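Local coordinates for protein glycoside hydrolase family 12 (Spirochaeta thermophila, PDB 5LU3) that probably degrades cellulose, this chain being its family 64 carbohydrate-binding module, a type A module with a bound calcium ion, at residues L43-G47 / N48-N52; R53-A56 / Q57-P61. All coordinates share one frame; numbering follows the deposited sequence.

Both contacts are local turns at sheet edges of a two-sheet beta fold, and they follow each other along the chain. Contact 1 is the hairpin of strands 42-45 and 48-49, the latter outermost in the five-stranded sheet; contact 2 leads out of strand 55-56, outermost in the four-stranded one. They meet where Ile-45, Val-55 and Val-60 are buried with the Tyr-50 ring packed against them, while Gly-47, Asp-49 and Gln-59 lie at the surface. Contact 1 is mostly backbone pairing, with polar side chains completing it. Contact 2 has fewer bonds, a glutamine standing in for a sheet partner, and an aromatic and amide periphery that meets small molecules.

Contact 1. Residues L43-G47 / N48-N52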
loop_
_atom_site.group_PDB
_atom_site.type_symbol
_atom_site.label_atom_id
_atom_site.label_comp_id
_atom_site.label_asym_id
_atom_site.label_seq_id
_atom_site.Cartn_x
_atom_site.Cartn_y
_atom_site.Cartn_z
ATOM N N LEU A 43 3.247 1.946 -7.474
ATOM C CA LEU A 43 2.453 1.420 -6.368
ATOM C C LEU A 43 1.005 1.420 -6.804
ATOM O O LEU A 43 0.396 2.467 -6.931
ATOM C CB LEU A 43 2.631 2.210 -5.090
ATOM C CG LEU A 43 2.030 1.436 -3.901
ATOM C CD1 LEU A 43 2.881 0.273 -3.473
ATOM C CD2 LEU A 43 1.656 2.362 -2.780
ATOM N N GLU A 44 0.500 0.234 -7.100
ATOM C CA GLU A 44 -0.850 0.068 -7.605
ATOM C C GLU A 44 -1.632 -0.771 -6.595
ATOM O O GLU A 44 -1.100 -1.784 -6.112
ATOM C CB GLU A 44 -0.812 -0.670 -8.957
ATOM C CG GLU A 44 -2.010 -0.541 -9.821
ATOM C CD GLU A 44 -1.665 -0.933 -11.245
ATOM O OE1 GLU A 44 -0.893 -0.220 -11.918
ATOM O OE2 GLU A 44 -2.150 -1.985 -11.641
ATOM N N ILE A 45 -2.860 -0.368 -6.273
ATOM C CA ILE A 45 -3.703 -1.132 -5.329
ATOM C C ILE A 45 -5.049 -1.318 -5.979
ATOM O O ILE A 45 -5.727 -0.338 -6.306
ATOM C CB ILE A 45 -3.843 -0.463 -3.970
ATOM C CG1 ILE A 45 -2.469 -0.078 -3.391
ATOM C CG2 ILE A 45 -4.608 -1.389 -3.027
ATOM C CD1 ILE A 45 -2.555 0.671 -2.091
ATOM N N ASN A 46 -5.407 -2.584 -6.247
ATOM C CA ASN A 46 -6.658 -2.887 -6.938
ATOM C C ASN A 46 -6.845 -2.113 -8.232
ATOM O O ASN A 46 -7.920 -1.633 -8.538
ATOM C CB ASN A 46 -7.846 -2.760 -6.023
ATOM C CG ASN A 46 -7.769 -3.708 -4.853
ATOM O OD1 ASN A 46 -7.110 -4.765 -4.921
ATOM N ND2 ASN A 46 -8.441 -3.339 -3.754
ATOM N N GLY A 47 -5.739 -1.993 -8.975
ATOM C CA GLY A 47 -5.775 -1.293 -10.255
ATOM C C GLY A 47 -5.729 0.213 -10.212
ATOM O O GLY A 47 -5.829 0.845 -11.275
ATOM N N ASN A 48 -5.552 0.775 -9.023
ATOM C CA ASN A 48 -5.492 2.203 -8.873
ATOM C C ASN A 48 -4.068 2.627 -8.604
ATOM O O ASN A 48 -3.346 2.021 -7.805
ATOM C CB ASN A 48 -6.373 2.615 -7.714
ATOM C CG ASN A 48 -7.779 2.167 -7.914
ATOM O OD1 ASN A 48 -8.507 2.745 -8.714
ATOM N ND2 ASN A 48 -8.173 1.138 -7.205
ATOM N N ASP A 49 -3.684 3.693 -9.273
ATOM C CA ASP A 49 -2.322 4.241 -9.195
ATOM C C ASP A 49 -2.172 5.183 -8.003
ATOM O O ASP A 49 -2.794 6.254 -7.961
ATOM C CB ASP A 49 -2.084 4.991 -10.499
ATOM C CG ASP A 49 -0.806 5.721 -10.573
ATOM O OD1 ASP A 49 0.059 5.571 -9.700
ATOM O OD2 ASP A 49 -0.672 6.432 -11.589
ATOM N N TYR A 50 -1.315 4.772 -7.059
ATOM C CA TYR A 50 -0.934 5.588 -5.903
ATOM C C TYR A 50 0.562 5.764 -5.814
ATOM O O TYR A 50 1.103 6.001 -4.749
ATOM C CB TYR A 50 -1.502 4.998 -4.611
ATOM C CG TYR A 50 -3.005 4.756 -4.643
ATOM C CD1 TYR A 50 -3.891 5.799 -4.645
ATOM C CD2 TYR A 50 -3.513 3.459 -4.678
ATOM C CE1 TYR A 50 -5.247 5.590 -4.736
ATOM C CE2 TYR A 50 -4.858 3.248 -4.712
ATOM C CZ TYR A 50 -5.728 4.309 -4.726
ATOM O OH TYR A 50 -7.086 4.077 -4.790
ATOM N N THR A 51 1.229 5.726 -6.958
ATOM C CA THR A 51 2.690 5.716 -6.937
ATOM C C THR A 51 3.205 7.046 -6.377
ATOM O O THR A 51 2.985 8.085 -6.978
ATOM C CB THR A 51 3.256 5.547 -8.354
ATOM O OG1 THR A 51 2.669 4.371 -8.931
ATOM C CG2 THR A 51 4.783 5.376 -8.313
ATOM N N ASN A 52 3.916 6.998 -5.244
ATOM C CA ASN A 52 4.515 8.155 -4.606
ATOM C C ASN A 52 3.496 9.218 -4.179
ATOM O O ASN A 52 3.825 10.415 -4.138
ATOM C CB ASN A 52 5.604 8.762 -5.503
ATOM C CG ASN A 52 6.695 7.775 -5.849
ATOM O OD1 ASN A 52 7.076 6.955 -5.032
ATOM N ND2 ASN A 52 7.180 7.832 -7.074
#
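Asn-48 closes the turn through its backbone N, 2.9 Å from Ile-45 O. In one of its two conformers, with CG beside the backbone N (chi1 -58°), Asn-48 ND2 also reaches Ile-45 O at 3.0 Å, so this second bond is probably not always made. The carbonyl of Asn-48 answers by accepting Ile-45 N, and Glu-44 CA adds a CA-H...O contact of 3.2 Å to Asn-48 O. Asp-49, in a non-hydrogen-bonded pair with Glu-44, turns its carboxylate toward the chain that follows: OD1 takes Thr-51 N and Thr-51 OG1 from opposite faces of its plane, the first bond making an Asx turn. Tyr-50 N then binds Leu-43 O at 2.9 Å, and the Tyr-50 ring crosses Ile-45 at about a right angle, with Ile-45 CG1 at the ring edge, 3.9 Å from CD2. At Thr-51 the strand pairing ends with a substitute, since OG1 accepts Leu-43 N at 2.9 Å in an almost straight bond (167°), where a regular hairpin would use the carbonyl of Tyr-50. A valine in place of Thr-51 would probably leave Leu-43 N without this acceptor and Asp-49 OD1 with one donor fewer. At the turn, the amide of Asn-46 leads away from the hairpin partner, ND2 donating to Pro-61 O and Tyr-67 O and OD1 accepting Tyr-69 N. With Asn-46 and Gly-47 both at positive phi, this is a two-residue beta hairpin closed by a type I' turn.

Contact 2. Residues R53-A56 / Q57-P61; sequences RWVA and QHQVP. With 2NV (3,6,9,12,15-pentaoxaoctadecan-17-amine), chain B; FMT (formic acid), chain F.
Ala-56 and Gln-59 exchange two hydrogen bonds. Gln-59 N donates to Ala-56 O at 2.9 Å, and Gln-59 OE1 accepts Ala-56 N at 2.9 Å, in its amide plane and on a lone pair. With CG beside the backbone N (chi1 -64°) and the chain extended beyond it, the Gln-59 side chain runs back past Val-55 in the opposite direction and so brings its carbonyl to the strand. Val-60 N binds Gln-57 O, continuing the 3-10 turn. The second amide, that of Gln-57, looks elsewhere: OE1 accepts Ser-26 N, while NE2 donates to Tyr-34 O and to O1 of a formic acid at 3.0 Å, a molecule probably from the crystallisation liquor that Arg-33 also holds.

Apolar packing fills in round these bonds. Val-55 CG2 lies 3.6 Å from Gln-59 CB and 3.9 Å from Val-60 CG2, the two valines crossing at about a right angle. Ala-56 CB comes within 3.5 Å of His-58 CE1, and the His-58 ring meets Trp-31 edge-to-face.

Aromatic contact with a ligand occurs at Trp-54, which stacks with Tyr-34. The polyether amine runs over one indole face, its O10 lying 3.3 Å above the plane and offset toward the rim. Type A modules bind polysaccharide through flat aromatic surfaces, and this may hint at how a sugar chain could lie there, though the polyether is no sugar. Taken together, the chemistry implies that an amide carbonyl supplies the edge strand with the acceptor a neighbouring strand would otherwise give, joining strand 55-56 to the turn that follows.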
loop_
_atom_site.group_PDB
_atom_site.type_symbol
_atom_site.label_atom_id
_atom_site.label_comp_id
_atom_site.label_asym_id
_atom_site.label_seq_id
_atom_site.Cartn_x
_atom_site.Cartn_y
_atom_site.Cartn_z
ATOM N N ARG A 53 2.295 8.769 -3.810
ATOM C CA ARG A 53 1.214 9.656 -3.400
ATOM C C ARG A 53 0.632 9.195 -2.077
ATOM O O ARG A 53 0.504 8.014 -1.819
ATOM C CB ARG A 53 0.115 9.693 -4.462
ATOM C CG ARG A 53 0.595 10.251 -5.784
ATOM C CD ARG A 53 -0.477 10.223 -6.864
ATOM N NE ARG A 53 0.070 10.747 -8.108
ATOM C CZ ARG A 53 -0.018 12.001 -8.551
ATOM N NH1 ARG A 53 -0.736 12.925 -7.928
ATOM N NH2 ARG A 53 0.568 12.314 -9.699
ATOM N N TRP A 54 0.234 10.162 -1.261
ATOM C CA TRP A 54 -0.418 9.903 -0.001
ATOM C C TRP A 54 -1.911 9.696 -0.247
ATOM O O TRP A 54 -2.565 10.509 -0.928
ATOM C CB TRP A 54 -0.208 11.095 0.922
ATOM C CG TRP A 54 -0.637 10.908 2.349
ATOM C CD1 TRP A 54 0.191 10.751 3.409
ATOM C CD2 TRP A 54 -1.972 10.992 2.902
ATOM N NE1 TRP A 54 -0.524 10.673 4.576
ATOM C CE2 TRP A 54 -1.857 10.824 4.297
ATOM C CE3 TRP A 54 -3.243 11.190 2.360
ATOM C CZ2 TRP A 54 -2.957 10.842 5.155
ATOM C CZ3 TRP A 54 -4.347 11.202 3.237
ATOM C CH2 TRP A 54 -4.192 11.030 4.616
ATOM N N VAL A 55 -2.445 8.617 0.310
ATOM C CA VAL A 55 -3.874 8.341 0.235
ATOM C C VAL A 55 -4.344 7.697 1.533
ATOM O O VAL A 55 -3.627 6.920 2.141
ATOM C CB VAL A 55 -4.168 7.406 -0.986
ATOM C CG1 VAL A 55 -3.487 6.054 -0.873
ATOM C CG2 VAL A 55 -5.642 7.197 -1.229
ATOM N N ALA A 56 -5.543 8.047 1.981
ATOM C CA ALA A 56 -6.096 7.392 3.140
ATOM C C ALA A 56 -6.562 6.016 2.724
ATOM O O ALA A 56 -7.066 5.819 1.607
ATOM C CB ALA A 56 -7.224 8.203 3.737
ATOM N N GLN A 57 -6.424 5.046 3.616
ATOM C CA GLN A 57 -6.886 3.699 3.313
ATOM C C GLN A 57 -8.343 3.641 2.882
ATOM O O GLN A 57 -8.684 2.901 1.953
ATOM C CB GLN A 57 -6.650 2.802 4.512
ATOM C CG GLN A 57 -5.167 2.539 4.803
ATOM C CD GLN A 57 -4.932 1.981 6.182
ATOM O OE1 GLN A 57 -5.806 1.314 6.755
ATOM N NE2 GLN A 57 -3.766 2.250 6.732
ATOM N N HIS A 58 -9.197 4.450 3.529
ATOM C CA HIS A 58 -10.621 4.449 3.219
ATOM C C HIS A 58 -10.922 5.018 1.854
ATOM O O HIS A 58 -12.045 4.862 1.365
ATOM C CB HIS A 58 -11.421 5.203 4.303
ATOM C CG HIS A 58 -11.280 6.673 4.250
ATOM N ND1 HIS A 58 -10.443 7.390 5.075
ATOM C CD2 HIS A 58 -11.870 7.577 3.443
ATOM C CE1 HIS A 58 -10.522 8.674 4.773
ATOM N NE2 HIS A 58 -11.350 8.807 3.754
ATOM N N GLN A 59 -9.961 5.670 1.219
ATOM C CA GLN A 59 -10.128 6.159 -0.167
ATOM C C GLN A 59 -9.862 5.084 -1.232
ATOM O O GLN A 59 -10.213 5.276 -2.382
ATOM C CB GLN A 59 -9.197 7.333 -0.430
ATOM C CG GLN A 59 -9.492 8.547 0.427
ATOM C CD GLN A 59 -8.576 9.709 0.081
ATOM O OE1 GLN A 59 -7.388 9.695 0.443
ATOM N NE2 GLN A 59 -9.086 10.681 -0.636
ATOM N N VAL A 60 -9.247 3.973 -0.822
ATOM C CA VAL A 60 -8.825 2.921 -1.739
ATOM C C VAL A 60 -9.907 1.853 -1.777
ATOM O O VAL A 60 -10.136 1.153 -0.767
ATOM C CB VAL A 60 -7.480 2.296 -1.322
ATOM C CG1 VAL A 60 -7.040 1.303 -2.375
ATOM C CG2 VAL A 60 -6.415 3.368 -1.106
ATOM N N PRO A 61 -10.576 1.690 -2.930
ATOM C CA PRO A 61 -11.616 0.666 -2.973
ATOM C C PRO A 61 -11.062 -0.728 -2.789
ATOM O O PRO A 61 -10.009 -1.052 -3.358
ATOM C CB PRO A 61 -12.204 0.827 -4.377
ATOM C CG PRO A 61 -11.781 2.195 -4.853
ATOM C CD PRO A 61 -10.457 2.415 -4.208
HETATM N N1 2NV B . -2.787 17.156 11.649
HETATM C C2 2NV B . -1.657 17.201 10.738
HETATM C C3 2NV B . -1.709 15.897 9.945
HETATM O O4 2NV B . -0.465 15.514 9.445
HETATM C C5 2NV B . -0.489 14.536 8.409
HETATM C C6 2NV B . -1.167 15.091 7.145
HETATM O O7 2NV B . -1.344 14.050 6.236
HETATM C C8 2NV B . -2.018 14.407 5.060
HETATM C C9 2NV B . -1.001 15.030 4.151
HETATM O O10 2NV B . -0.163 14.072 3.632
HETATM C C11 2NV B . 0.344 14.453 2.356
HETATM C C12 2NV B . 1.408 15.488 2.632
HETATM O O13 2NV B . 1.912 16.182 1.544
HETATM C C14 2NV B . 2.736 17.294 1.885
HETATM C C15 2NV B . 1.824 18.419 2.365
HETATM O O16 2NV B . 2.487 19.619 2.703
HETATM C C17 2NV B . 1.637 20.653 3.151
HETATM C C18 2NV B . 1.125 21.482 1.965
HETATM C C2A 2NV B . -1.869 18.444 9.857
HETATM C C FMT F . -3.297 0.595 10.588
HETATM O O1 FMT F . -3.681 1.354 9.584
HETATM O O2 FMT F . -2.047 0.180 10.845
#